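Local coordinates for glycosyl hydrolases family 31 family protein (Aspergillus niger, PDB 6DRU) that releases alpha-xylose from the non-reducing terminal glucose of xyloglucan oligosaccharides, as an alpha-xylosidase of glycosyl hydrolase family 31, at residues Gly9-His14 against Met62-Ala67; Trp191-Glu196 against Ala211-Val216; Gln292-Leu297 against Asp330-Tyr335; Leu343-Arg348 against Val425-Gly430; Tyr541-Ala546 against Val694-Gln699. All blocks are in the same frame, centred on the assembly; numbering follows the deposited sequence.

Interaction 1 (Gly9-His14 against Met62-Ala67); sequences GLRIQH and MSYDTA
Arg11 lays its aliphatic chain across one face of the Tyr64 ring: CB stands 3.8 Å from the ring centroid, close above its centre, in a CH-pi contact. Further out, Arg11 CD comes to 3.4 Å from Tyr64 CZ. The chain runs extended from CG to NE, which carries the methylenes from the ring centre toward its hydroxyl end, while the guanidinium plane is turned 40° from the ring. The next layer is backbone bonding. Gly9 O accepts two N-H groups, Asp65 N at 2.8 Å from above the carbonyl plane and Thr66 N at 3.2 Å within it; Arg11 N then donates to Thr66 O at 2.9 Å. Leu10 CD1 packs on Thr66 CB at 3.8 Å. Leu10 pairs with Thr66 and Arg11 with Ala67 in parallel, at the edge strand 66-68 of an N-terminal beta sheet, and Leu20 of strand 17-23 also touches Tyr64. The chemistry implies a junction set by backbone bonding, with the arginine's hydrocarbon part serving as an apolar cover for the ring.

Interaction 2 (Trp191-Glu196 against Ala211-Val216); sequences WNMPAE and ASTTLV
The methyl end of Met193 lies against the carbonyl oxygen of Leu215 and the side chain of Thr213: CE is 3.7 Å from Thr213 OG1, while SD sits 3.7 Å from Val216 CA. Two bends, at chi2 (-80°) and chi3 (-79°), bring the thioether end into the curve of residues 213-216. That curve is braced from within, because the hydroxyl of Thr213 donates to Leu215 O at 3.0 Å from above the carbonyl plane. Nearer the backbone, Met193 CG rests over one face of the Trp191 indole, toward its rim. The far corner of the same indole, CH2, meets Val216 CG1 at 3.5 Å in an oblique approach. Further along, Ala195 CB lies 3.5 Å from Ser212 O, and a single backbone bond, Ala211 N to Glu196 O at 2.9 Å, closes the other end. Phe139 of strand 135-142 touches both Trp191 and Val216, and Phe208 meets the indole. The two segments link the eight-stranded sheet and the five-stranded sheet in opposite directions, 187-191 to 197-201 and 205-213 to 216-222, consistent with the beta-sandwich N-terminal domain of family 31 glycosidases.

Interaction 3 (Gln292-Leu297 against Asp330-Tyr335); sequences QGDWAL and DDSVNY
Asp294 OD1 takes two hydrogen bonds from the facing turn, one from Val333 N at 2.8 Å on its syn side and one from the Ser332 hydroxyl at 2.9 Å on its anti side. Both donors stand about 20° out of the carboxylate plane. The other oxygen, OD2, is occupied by His291 ND1, so the carboxylate is held at both ends. Ser332 OG, anti to the backbone N (chi1 178°), lies between the carboxylate and Asn334 N, from which it accepts at 3.2 Å, a capping bond at the turn that leads into helix 335-340. Asn334 in turn extends ND2 to Gly293 O, 2.8 Å away and within the carbonyl plane. The same carbonyl oxygen lies over one face of the Trp295 indole, toward the rim; Trp295 NE1 is bonded to the carbonyl of Trp325, a residue of the xylose pocket. Elsewhere in the contact a water accepts from Gln292 N and donates to Asp331 OD1 at 2.7 Å. These are loops following strands 281-284 and 319-328 of the TIM barrel. Three donors fix the carboxylate, probably favouring its charged form, and the serine hydroxyl ties both loops to the helix start.

Interaction 4 (Leu343-Arg348 against Val425-Gly430); sequences LLSATR and VNYAAG
Val425 begins a short, weakly bonded antiparallel pairing, formed by strands 346-347 and 425-426 within the range of the TIM-barrel domain. Its CB sits 3.5 Å from Ala346 O, and CG1 reaches the methyl CG2 of Thr347 at 4.1 Å. Asn426 follows and carries most of the pairing. Its N donates to Ala346 O at 2.7 Å and 174°, nearly straight although tilted 25° from the carbonyl plane; the return bond, Ala346 N to Asn426 O, is long and weak. One water spans the strands, accepting from Asn426 ND2 at 2.7 Å and donating to Thr347 O at 3.0 Å. The amide of Asn426 lies beside the aliphatic part of Arg348, the two side chains crossing at about a right angle with amide and guanidinium planes 79° apart. The polar ends of both look to the third subunit, where Arg37 of that subunit bonds Asn426 OD1 and Gly130 of that subunit accepts from Arg348 NH1, so the pairing forms part of a subunit interface. Next, Tyr427 sends its ring back to Ser345, just before strand 346-347, with CE1 3.6 Å from Ser345 CB, while Val425 CG2 rests over one ring face near the rim. Tyr427 OH is bonded to Gln432 OE1 and Gly400 N, and the Ser345 hydroxyl to Asn364 O. Beyond it the chain curls, Tyr427 N bonding Gly430 O at 2.7 Å.

Interaction 5 (Tyr541-Ala546 against Val694-Gln699); sequences YVRWLA and VPAPLQ
A bend at chi2 (-67°), followed by a chain straight from there to the guanidinium, swings Arg543 off its helix toward the backbone of residues 696-698. For Leu698 the key rotation is chi1 166°, with CG beside the carbonyl carbon, and this lowers CD1 onto the helix beside Val542. The arginine's NH2 then donates to Ala696 O at 3.1 Å in an almost linear bond of 178°; the oxygen lies in the guanidinium plane at its edge, although the donor stands above the carbonyl plane of Ala696. NH1 comes to 2.9 Å from Pro697 O. Over one face of the same guanidinium, above its centre, rests Leu698 CA, 3.8 Å from CZ. Helix 535-548 falls in the TIM-barrel range of the family, whereas strand 690-695 and the residues after it fall in the range of the C-terminal domain, so the contact docks one domain on the other. Val542 supplies the apolar share: CG1 meets Leu698 CD1 at 3.7 Å, the two side chains crossing at about a right angle, and also lies 3.6 Å from Leu698 O. Ile584 of helix 582-594 touches Val542 and Gln699, and Trp492 of helix 492-508 lies against Arg543.

Overall arrangement
The five contacts follow one another along the chain without overlapping. Interactions 1 and 2 belong to the N-terminal beta region, their centres 21 Å apart. Interaction 4 lies about 17 Å from interaction 2 between centres, and interaction 3 about 19 Å from interaction 4; nearest atoms of these last two come within about 4 Å without touching. Both fall in the TIM-barrel range and reach the fourth subunit, while interactions 1, 2 and 4 touch the third. Interaction 5 is remote, 59 Å from interaction 1 between centres. Interaction 3 is near the catalytic centre: the Trp295 side chain is about 10 Å from that of the active-site Asp395, and its NE1 bonds Trp325 of the xylose pocket.

Interaction 1 (Gly9-His14 against Met62-Ala67)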
# COMPACT_ATOMS: atom_id res chain seq x y z
N GLY A 9 -17.84 -29.82 -14.91
CA GLY A 9 -17.59 -28.75 -13.97
C GLY A 9 -18.78 -27.84 -13.84
O GLY A 9 -19.69 -27.83 -14.67
N LEU A 10 -18.78 -27.06 -12.77
CA LEU A 10 -19.83 -26.10 -12.48
C LEU A 10 -19.20 -24.73 -12.28
O LEU A 10 -18.25 -24.60 -11.50
CB LEU A 10 -20.64 -26.52 -11.25
CG LEU A 10 -21.66 -25.52 -10.69
CD1 LEU A 10 -22.88 -25.45 -11.58
CD2 LEU A 10 -22.05 -25.91 -9.27
N ARG A 11 -19.72 -23.73 -12.97
CA ARG A 11 -19.22 -22.36 -12.88
C ARG A 11 -20.31 -21.49 -12.27
O ARG A 11 -21.37 -21.32 -12.87
CB ARG A 11 -18.80 -21.83 -14.25
CG ARG A 11 -18.58 -20.33 -14.27
CD ARG A 11 -18.35 -19.80 -15.67
NE ARG A 11 -17.98 -18.39 -15.65
CZ ARG A 11 -16.79 -17.92 -16.02
NH1 ARG A 11 -15.85 -18.75 -16.45
NH2 ARG A 11 -16.54 -16.62 -15.96
N ILE A 12 -20.03 -20.95 -11.09
CA ILE A 12 -21.00 -20.16 -10.34
C ILE A 12 -20.63 -18.69 -10.46
O ILE A 12 -19.46 -18.32 -10.27
CB ILE A 12 -21.04 -20.59 -8.86
CG1 ILE A 12 -21.39 -22.07 -8.74
CG2 ILE A 12 -22.04 -19.75 -8.09
CD1 ILE A 12 -21.30 -22.60 -7.33
N GLN A 13 -21.61 -17.85 -10.78
CA GLN A 13 -21.44 -16.40 -10.82
C GLN A 13 -22.11 -15.84 -9.57
O GLN A 13 -23.32 -15.62 -9.55
CB GLN A 13 -22.02 -15.81 -12.09
CG GLN A 13 -21.65 -14.36 -12.33
CD GLN A 13 -20.15 -14.15 -12.46
OE1 GLN A 13 -19.49 -14.85 -13.23
NE2 GLN A 13 -19.62 -13.20 -11.70
N HIS A 14 -21.32 -15.59 -8.53
CA HIS A 14 -21.81 -15.12 -7.24
C HIS A 14 -21.39 -13.66 -7.09
O HIS A 14 -20.34 -13.36 -6.54
CB HIS A 14 -21.26 -15.98 -6.11
CG HIS A 14 -21.71 -15.55 -4.75
ND1 HIS A 14 -20.84 -15.39 -3.70
CD2 HIS A 14 -22.94 -15.26 -4.27
CE1 HIS A 14 -21.51 -15.01 -2.62
NE2 HIS A 14 -22.79 -14.93 -2.94
N MET A 62 -10.17 -24.97 -18.19
CA MET A 62 -11.26 -24.18 -17.64
C MET A 62 -12.64 -24.72 -18.01
O MET A 62 -13.63 -24.01 -17.87
CB MET A 62 -11.12 -22.72 -18.11
CG MET A 62 -11.22 -21.69 -17.00
SD MET A 62 -9.74 -21.64 -15.97
CE MET A 62 -8.50 -21.21 -17.18
N SER A 63 -12.71 -25.97 -18.47
CA SER A 63 -13.96 -26.49 -19.03
C SER A 63 -14.99 -26.75 -17.93
O SER A 63 -14.65 -27.17 -16.83
CB SER A 63 -13.69 -27.77 -19.81
OG SER A 63 -13.33 -28.83 -18.94
N TYR A 64 -16.25 -26.49 -18.26
CA TYR A 64 -17.36 -26.75 -17.35
C TYR A 64 -18.61 -27.06 -18.16
O TYR A 64 -18.69 -26.75 -19.35
CB TYR A 64 -17.60 -25.56 -16.41
CG TYR A 64 -17.91 -24.26 -17.11
CD1 TYR A 64 -16.89 -23.41 -17.52
CD2 TYR A 64 -19.22 -23.88 -17.36
CE1 TYR A 64 -17.17 -22.22 -18.17
CE2 TYR A 64 -19.51 -22.69 -18.01
CZ TYR A 64 -18.47 -21.87 -18.41
OH TYR A 64 -18.75 -20.68 -19.05
N ASP A 65 -19.58 -27.67 -17.49
CA ASP A 65 -20.83 -28.09 -18.12
C ASP A 65 -22.01 -27.21 -17.77
O ASP A 65 -22.90 -27.04 -18.61
CB ASP A 65 -21.16 -29.54 -17.71
CG ASP A 65 -20.79 -30.55 -18.77
OD1 ASP A 65 -20.19 -30.15 -19.80
OD2 ASP A 65 -21.09 -31.75 -18.58
N THR A 66 -22.04 -26.65 -16.57
CA THR A 66 -23.20 -25.93 -16.07
C THR A 66 -22.77 -24.57 -15.54
O THR A 66 -21.75 -24.46 -14.85
CB THR A 66 -23.92 -26.72 -14.97
OG1 THR A 66 -24.17 -28.05 -15.42
CG2 THR A 66 -25.24 -26.06 -14.59
N ALA A 67 -23.54 -23.54 -15.86
CA ALA A 67 -23.32 -22.19 -15.38
C ALA A 67 -24.56 -21.72 -14.64
O ALA A 67 -25.68 -21.89 -15.13
CB ALA A 67 -22.98 -21.23 -16.52

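Interaction 2 (Trp191-Glu196 against Ala211-Val216)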
# COMPACT_ATOMS: atom_id res chain seq x y z
N TRP A 191 -3.65 -26.74 -0.93
CA TRP A 191 -3.78 -25.30 -1.19
C TRP A 191 -2.77 -24.95 -2.28
O TRP A 191 -1.61 -24.63 -2.01
CB TRP A 191 -3.55 -24.52 0.10
CG TRP A 191 -3.66 -23.02 0.03
CD1 TRP A 191 -2.63 -22.13 0.05
CD2 TRP A 191 -4.86 -22.24 -0.02
NE1 TRP A 191 -3.11 -20.84 0.00
CE2 TRP A 191 -4.48 -20.88 -0.04
CE3 TRP A 191 -6.23 -22.55 -0.06
CZ2 TRP A 191 -5.41 -19.85 -0.10
CZ3 TRP A 191 -7.15 -21.52 -0.12
CH2 TRP A 191 -6.73 -20.18 -0.14
N ASN A 192 -3.21 -25.05 -3.53
CA ASN A 192 -2.34 -24.91 -4.70
C ASN A 192 -2.05 -23.44 -4.97
O ASN A 192 -2.55 -22.82 -5.91
CB ASN A 192 -2.98 -25.58 -5.91
CG ASN A 192 -2.05 -25.64 -7.11
OD1 ASN A 192 -0.82 -25.65 -6.96
ND2 ASN A 192 -2.62 -25.66 -8.30
N MET A 193 -1.21 -22.86 -4.11
CA MET A 193 -0.90 -21.44 -4.14
C MET A 193 0.58 -21.23 -3.86
O MET A 193 1.11 -21.79 -2.88
CB MET A 193 -1.75 -20.68 -3.12
CG MET A 193 -3.25 -20.89 -3.26
SD MET A 193 -3.97 -19.90 -4.58
CE MET A 193 -4.08 -18.31 -3.77
N PRO A 194 1.28 -20.44 -4.67
CA PRO A 194 2.69 -20.12 -4.40
C PRO A 194 2.90 -18.91 -3.50
O PRO A 194 4.05 -18.57 -3.21
CB PRO A 194 3.23 -19.84 -5.80
CG PRO A 194 2.08 -19.23 -6.51
CD PRO A 194 0.84 -19.89 -5.97
N ALA A 195 1.83 -18.25 -3.05
CA ALA A 195 1.97 -17.05 -2.25
C ALA A 195 2.25 -17.39 -0.79
O ALA A 195 1.80 -18.41 -0.27
CB ALA A 195 0.70 -16.20 -2.34
N GLU A 196 3.02 -16.53 -0.14
CA GLU A 196 3.20 -16.64 1.30
C GLU A 196 1.88 -16.35 2.00
O GLU A 196 1.00 -15.66 1.48
CB GLU A 196 4.28 -15.68 1.79
CG GLU A 196 5.68 -16.04 1.33
CD GLU A 196 6.75 -15.25 2.07
OE1 GLU A 196 6.42 -14.24 2.71
OE2 GLU A 196 7.94 -15.66 2.01
N ALA A 211 -1.06 -13.82 0.64
CA ALA A 211 -0.70 -12.42 0.80
C ALA A 211 -1.04 -11.60 -0.44
O ALA A 211 -1.58 -10.49 -0.34
CB ALA A 211 0.79 -12.29 1.13
N SER A 212 -0.73 -12.13 -1.62
CA SER A 212 -1.01 -11.45 -2.87
C SER A 212 -1.18 -12.49 -3.96
O SER A 212 -0.31 -13.35 -4.14
CB SER A 212 0.10 -10.46 -3.24
OG SER A 212 -0.13 -9.87 -4.51
N THR A 213 -2.30 -12.42 -4.68
CA THR A 213 -2.58 -13.39 -5.72
C THR A 213 -3.63 -12.81 -6.66
O THR A 213 -4.25 -11.79 -6.38
CB THR A 213 -3.07 -14.72 -5.13
OG1 THR A 213 -3.24 -15.68 -6.18
CG2 THR A 213 -4.39 -14.53 -4.41
N THR A 214 -3.80 -13.48 -7.80
CA THR A 214 -4.85 -13.16 -8.75
C THR A 214 -5.87 -14.28 -8.89
O THR A 214 -6.80 -14.15 -9.69
CB THR A 214 -4.26 -12.83 -10.13
OG1 THR A 214 -3.70 -14.02 -10.71
CG2 THR A 214 -3.17 -11.77 -10.00
N LEU A 215 -5.72 -15.37 -8.13
CA LEU A 215 -6.57 -16.54 -8.26
C LEU A 215 -6.36 -17.49 -7.09
O LEU A 215 -5.22 -17.81 -6.73
CB LEU A 215 -6.27 -17.27 -9.58
CG LEU A 215 -6.91 -18.65 -9.75
CD1 LEU A 215 -8.42 -18.54 -9.77
CD2 LEU A 215 -6.39 -19.33 -11.00
N VAL A 216 -7.46 -17.96 -6.49
CA VAL A 216 -7.42 -18.95 -5.43
C VAL A 216 -7.67 -20.32 -6.04
O VAL A 216 -8.52 -20.47 -6.94
CB VAL A 216 -8.46 -18.64 -4.33
CG1 VAL A 216 -8.36 -19.64 -3.19
CG2 VAL A 216 -8.25 -17.23 -3.81

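Interaction 3 (Gln292-Leu297 against Asp330-Tyr335)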
# COMPACT_ATOMS: atom_id res chain seq x y z
N GLN A 292 31.35 -15.82 -3.96
CA GLN A 292 29.93 -16.16 -3.98
C GLN A 292 29.36 -15.85 -5.36
O GLN A 292 29.30 -14.69 -5.76
CB GLN A 292 29.18 -15.39 -2.90
CG GLN A 292 29.49 -15.83 -1.48
CD GLN A 292 28.69 -15.04 -0.46
OE1 GLN A 292 27.53 -15.33 -0.21
NE2 GLN A 292 29.32 -14.03 0.12
N GLY A 293 28.94 -16.89 -6.08
CA GLY A 293 28.44 -16.74 -7.43
C GLY A 293 29.36 -17.30 -8.49
O GLY A 293 28.95 -17.39 -9.66
N ASP A 294 30.59 -17.67 -8.13
CA ASP A 294 31.49 -18.28 -9.10
C ASP A 294 31.01 -19.67 -9.51
O ASP A 294 31.16 -20.07 -10.67
CB ASP A 294 32.91 -18.35 -8.52
CG ASP A 294 33.63 -17.02 -8.57
OD1 ASP A 294 33.02 -16.03 -9.03
OD2 ASP A 294 34.80 -16.95 -8.14
N TRP A 295 30.43 -20.41 -8.57
CA TRP A 295 29.88 -21.74 -8.82
C TRP A 295 30.94 -22.65 -9.45
O TRP A 295 30.77 -23.22 -10.53
CB TRP A 295 28.62 -21.65 -9.68
CG TRP A 295 27.51 -20.97 -8.94
CD1 TRP A 295 27.17 -21.14 -7.63
CD2 TRP A 295 26.61 -19.99 -9.46
NE1 TRP A 295 26.11 -20.34 -7.30
CE2 TRP A 295 25.75 -19.62 -8.41
CE3 TRP A 295 26.44 -19.38 -10.71
CZ2 TRP A 295 24.73 -18.67 -8.57
CZ3 TRP A 295 25.44 -18.45 -10.87
CH2 TRP A 295 24.60 -18.10 -9.80
N ALA A 296 32.05 -22.76 -8.73
CA ALA A 296 33.19 -23.58 -9.11
C ALA A 296 34.12 -23.68 -7.91
O ALA A 296 34.20 -22.75 -7.09
CB ALA A 296 33.94 -22.99 -10.31
N LEU A 297 34.81 -24.81 -7.80
CA LEU A 297 35.75 -25.00 -6.71
C LEU A 297 36.95 -24.07 -6.89
O LEU A 297 37.46 -23.89 -8.00
CB LEU A 297 36.21 -26.45 -6.64
CG LEU A 297 35.09 -27.45 -6.32
CD1 LEU A 297 35.57 -28.88 -6.52
CD2 LEU A 297 34.60 -27.24 -4.90
N ASP A 330 29.53 -9.16 -5.49
CA ASP A 330 30.10 -8.35 -6.55
C ASP A 330 31.47 -8.86 -7.00
O ASP A 330 31.85 -8.66 -8.16
CB ASP A 330 30.20 -6.88 -6.12
CG ASP A 330 28.84 -6.28 -5.81
OD1 ASP A 330 28.80 -5.15 -5.28
OD2 ASP A 330 27.81 -6.94 -6.07
N ASP A 331 32.22 -9.51 -6.11
CA ASP A 331 33.53 -10.02 -6.50
C ASP A 331 33.44 -11.24 -7.42
O ASP A 331 34.47 -11.67 -7.93
CB ASP A 331 34.36 -10.37 -5.26
CG ASP A 331 33.57 -11.14 -4.21
OD1 ASP A 331 32.72 -11.98 -4.59
OD2 ASP A 331 33.81 -10.91 -3.01
N SER A 332 32.24 -11.78 -7.63
CA SER A 332 32.10 -12.96 -8.46
C SER A 332 32.45 -12.66 -9.92
O SER A 332 32.18 -11.57 -10.43
CB SER A 332 30.68 -13.51 -8.38
OG SER A 332 30.52 -14.64 -9.22
N VAL A 333 33.04 -13.65 -10.59
CA VAL A 333 33.32 -13.52 -12.01
C VAL A 333 32.05 -13.50 -12.84
O VAL A 333 32.06 -13.04 -13.99
CB VAL A 333 34.25 -14.66 -12.47
CG1 VAL A 333 35.46 -14.75 -11.57
CG2 VAL A 333 33.50 -15.99 -12.50
N ASN A 334 30.93 -13.97 -12.28
CA ASN A 334 29.65 -13.98 -12.97
C ASN A 334 28.76 -12.81 -12.59
O ASN A 334 27.65 -12.70 -13.11
CB ASN A 334 28.92 -15.30 -12.70
CG ASN A 334 29.71 -16.51 -13.14
OD1 ASN A 334 30.35 -16.51 -14.18
ND2 ASN A 334 29.66 -17.57 -12.33
N TYR A 335 29.22 -11.93 -11.69
CA TYR A 335 28.35 -10.87 -11.18
C TYR A 335 27.88 -9.94 -12.28
O TYR A 335 26.70 -9.58 -12.34
CB TYR A 335 29.06 -10.08 -10.08
CG TYR A 335 28.28 -8.86 -9.64
CD1 TYR A 335 27.03 -8.99 -9.04
CD2 TYR A 335 28.78 -7.58 -9.83
CE1 TYR A 335 26.31 -7.88 -8.64
CE2 TYR A 335 28.07 -6.46 -9.43
CZ TYR A 335 26.84 -6.62 -8.84
OH TYR A 335 26.12 -5.52 -8.43
O HOH W 1 32.36 -13.79 -2.64

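Interaction 4 (Leu343-Arg348 against Val425-Gly430)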
# COMPACT_ATOMS: atom_id res chain seq x y z
N LEU A 343 19.31 -11.81 -14.13
CA LEU A 343 19.20 -13.14 -13.56
C LEU A 343 19.29 -13.13 -12.04
O LEU A 343 19.44 -14.19 -11.43
CB LEU A 343 20.29 -14.05 -14.13
CG LEU A 343 20.46 -14.02 -15.65
CD1 LEU A 343 21.60 -14.94 -16.07
CD2 LEU A 343 19.16 -14.41 -16.34
N LEU A 344 19.18 -11.96 -11.42
CA LEU A 344 19.24 -11.84 -9.97
C LEU A 344 17.93 -11.26 -9.45
O LEU A 344 17.39 -10.31 -10.02
CB LEU A 344 20.41 -10.95 -9.53
CG LEU A 344 21.80 -11.32 -10.03
CD1 LEU A 344 22.80 -10.24 -9.65
CD2 LEU A 344 22.22 -12.66 -9.46
N SER A 345 17.44 -11.83 -8.36
CA SER A 345 16.36 -11.20 -7.62
C SER A 345 16.90 -9.95 -6.91
O SER A 345 18.11 -9.74 -6.81
CB SER A 345 15.76 -12.17 -6.60
OG SER A 345 16.69 -12.48 -5.58
N ALA A 346 15.98 -9.12 -6.44
CA ALA A 346 16.40 -7.88 -5.79
C ALA A 346 15.29 -7.38 -4.89
O ALA A 346 14.11 -7.50 -5.23
CB ALA A 346 16.76 -6.81 -6.83
N THR A 347 15.67 -6.81 -3.75
CA THR A 347 14.73 -6.02 -2.98
C THR A 347 14.22 -4.87 -3.83
O THR A 347 14.94 -4.33 -4.68
CB THR A 347 15.38 -5.51 -1.69
OG1 THR A 347 16.56 -4.75 -2.03
CG2 THR A 347 15.77 -6.66 -0.79
N ARG A 348 12.97 -4.48 -3.60
CA ARG A 348 12.26 -3.63 -4.55
C ARG A 348 12.64 -2.16 -4.46
O ARG A 348 12.17 -1.37 -5.29
CB ARG A 348 10.76 -3.83 -4.37
CG ARG A 348 10.35 -5.29 -4.51
CD ARG A 348 8.85 -5.47 -4.60
NE ARG A 348 8.17 -5.04 -3.38
CZ ARG A 348 6.85 -4.87 -3.29
NH1 ARG A 348 6.08 -5.10 -4.35
NH2 ARG A 348 6.31 -4.47 -2.15
N VAL A 425 11.10 -9.46 -2.05
CA VAL A 425 11.98 -9.22 -3.19
C VAL A 425 11.21 -9.32 -4.50
O VAL A 425 10.07 -9.81 -4.54
CB VAL A 425 13.17 -10.19 -3.18
CG1 VAL A 425 13.90 -10.12 -1.85
CG2 VAL A 425 12.70 -11.61 -3.45
N ASN A 426 11.83 -8.86 -5.59
CA ASN A 426 11.28 -9.00 -6.93
C ASN A 426 11.82 -10.26 -7.59
O ASN A 426 13.04 -10.47 -7.64
CB ASN A 426 11.64 -7.78 -7.79
CG ASN A 426 10.65 -6.64 -7.64
OD1 ASN A 426 9.47 -6.87 -7.38
ND2 ASN A 426 11.12 -5.42 -7.83
N TYR A 427 10.92 -11.09 -8.10
CA TYR A 427 11.27 -12.24 -8.92
C TYR A 427 10.72 -12.04 -10.33
O TYR A 427 9.96 -11.10 -10.60
CB TYR A 427 10.72 -13.55 -8.34
CG TYR A 427 11.33 -13.98 -7.03
CD1 TYR A 427 12.70 -14.22 -6.92
CD2 TYR A 427 10.55 -14.16 -5.90
CE1 TYR A 427 13.26 -14.62 -5.73
CE2 TYR A 427 11.10 -14.57 -4.70
CZ TYR A 427 12.45 -14.80 -4.62
OH TYR A 427 13.01 -15.20 -3.42
N ALA A 428 11.11 -12.94 -11.23
CA ALA A 428 10.54 -12.93 -12.57
C ALA A 428 9.12 -13.47 -12.60
O ALA A 428 8.38 -13.19 -13.55
CB ALA A 428 11.42 -13.74 -13.52
N ALA A 429 8.72 -14.22 -11.58
CA ALA A 429 7.39 -14.82 -11.51
C ALA A 429 6.46 -14.09 -10.56
O ALA A 429 5.30 -14.49 -10.41
CB ALA A 429 7.50 -16.29 -11.11
N GLY A 430 6.93 -13.03 -9.91
CA GLY A 430 6.14 -12.30 -8.95
C GLY A 430 7.04 -11.73 -7.87
O GLY A 430 8.24 -11.56 -8.08
O HOH W 2 13.66 -4.47 -7.42

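Interaction 5 (Tyr541-Ala546 against Val694-Gln699)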
# COMPACT_ATOMS: atom_id res chain seq x y z
N TYR A 541 26.13 -39.74 19.41
CA TYR A 541 26.36 -39.94 17.98
C TYR A 541 26.06 -41.37 17.56
O TYR A 541 25.47 -41.61 16.50
CB TYR A 541 27.80 -39.57 17.61
CG TYR A 541 28.09 -39.77 16.14
CD1 TYR A 541 27.69 -38.83 15.21
CD2 TYR A 541 28.76 -40.90 15.69
CE1 TYR A 541 27.94 -39.00 13.86
CE2 TYR A 541 29.02 -41.08 14.35
CZ TYR A 541 28.61 -40.13 13.44
OH TYR A 541 28.86 -40.31 12.10
N VAL A 542 26.47 -42.35 18.38
CA VAL A 542 26.25 -43.75 18.02
C VAL A 542 24.76 -44.07 18.02
O VAL A 542 24.27 -44.81 17.16
CB VAL A 542 27.04 -44.67 18.97
CG1 VAL A 542 26.62 -46.12 18.78
CG2 VAL A 542 28.53 -44.51 18.72
N ARG A 543 24.01 -43.51 18.97
CA ARG A 543 22.56 -43.65 18.94
C ARG A 543 21.98 -43.00 17.68
O ARG A 543 21.09 -43.57 17.03
CB ARG A 543 21.94 -43.02 20.19
CG ARG A 543 22.31 -43.70 21.49
CD ARG A 543 21.72 -45.10 21.57
NE ARG A 543 21.73 -45.61 22.93
CZ ARG A 543 21.29 -46.81 23.28
NH1 ARG A 543 20.80 -47.63 22.36
NH2 ARG A 543 21.34 -47.20 24.55
N TRP A 544 22.48 -41.82 17.32
CA TRP A 544 21.96 -41.09 16.17
C TRP A 544 22.34 -41.79 14.87
O TRP A 544 21.50 -41.96 13.98
CB TRP A 544 22.49 -39.66 16.19
CG TRP A 544 21.60 -38.64 15.56
CD1 TRP A 544 20.87 -38.78 14.42
CD2 TRP A 544 21.34 -37.32 16.05
NE1 TRP A 544 20.17 -37.63 14.16
CE2 TRP A 544 20.44 -36.71 15.14
CE3 TRP A 544 21.77 -36.59 17.16
CZ2 TRP A 544 19.97 -35.41 15.31
CZ3 TRP A 544 21.31 -35.29 17.32
CH2 TRP A 544 20.42 -34.72 16.41
N LEU A 545 23.61 -42.19 14.73
CA LEU A 545 24.06 -42.86 13.52
C LEU A 545 23.31 -44.17 13.30
O LEU A 545 23.03 -44.55 12.16
CB LEU A 545 25.57 -43.12 13.60
CG LEU A 545 26.35 -43.54 12.35
CD1 LEU A 545 26.26 -45.04 12.10
CD2 LEU A 545 25.88 -42.76 11.14
N ALA A 546 22.97 -44.87 14.38
CA ALA A 546 22.21 -46.11 14.25
C ALA A 546 20.83 -45.85 13.67
O ALA A 546 20.32 -46.65 12.88
CB ALA A 546 22.10 -46.80 15.61
N VAL A 694 12.48 -53.59 25.92
CA VAL A 694 13.43 -54.49 25.26
C VAL A 694 14.86 -54.09 25.62
O VAL A 694 15.11 -52.93 25.98
CB VAL A 694 13.21 -54.49 23.74
CG1 VAL A 694 11.83 -55.00 23.43
CG2 VAL A 694 13.40 -53.09 23.19
N PRO A 695 15.82 -55.02 25.54
CA PRO A 695 17.22 -54.67 25.80
C PRO A 695 17.76 -53.74 24.72
O PRO A 695 17.75 -54.07 23.53
CB PRO A 695 17.94 -56.02 25.78
CG PRO A 695 17.06 -56.89 24.94
CD PRO A 695 15.66 -56.45 25.23
N ALA A 696 18.23 -52.57 25.14
CA ALA A 696 18.76 -51.55 24.23
C ALA A 696 20.13 -51.11 24.71
O ALA A 696 20.29 -50.02 25.28
CB ALA A 696 17.81 -50.36 24.13
N PRO A 697 21.17 -51.93 24.50
CA PRO A 697 22.54 -51.46 24.75
C PRO A 697 22.94 -50.42 23.72
O PRO A 697 22.16 -50.12 22.80
CB PRO A 697 23.38 -52.74 24.64
CG PRO A 697 22.59 -53.61 23.72
CD PRO A 697 21.15 -53.32 24.00
N LEU A 698 24.15 -49.86 23.84
CA LEU A 698 24.52 -48.76 22.96
C LEU A 698 24.67 -49.20 21.51
O LEU A 698 24.48 -48.39 20.60
CB LEU A 698 25.81 -48.10 23.46
CG LEU A 698 26.55 -47.15 22.51
CD1 LEU A 698 25.78 -45.85 22.36
CD2 LEU A 698 27.96 -46.88 23.02
N GLN A 699 24.97 -50.48 21.27
CA GLN A 699 25.17 -50.99 19.93
C GLN A 699 23.88 -51.43 19.25
O GLN A 699 23.90 -51.74 18.05
CB GLN A 699 26.15 -52.17 19.94
CG GLN A 699 27.13 -52.16 21.10
CD GLN A 699 26.55 -52.80 22.35
OE1 GLN A 699 25.67 -53.65 22.28
NE2 GLN A 699 27.06 -52.39 23.51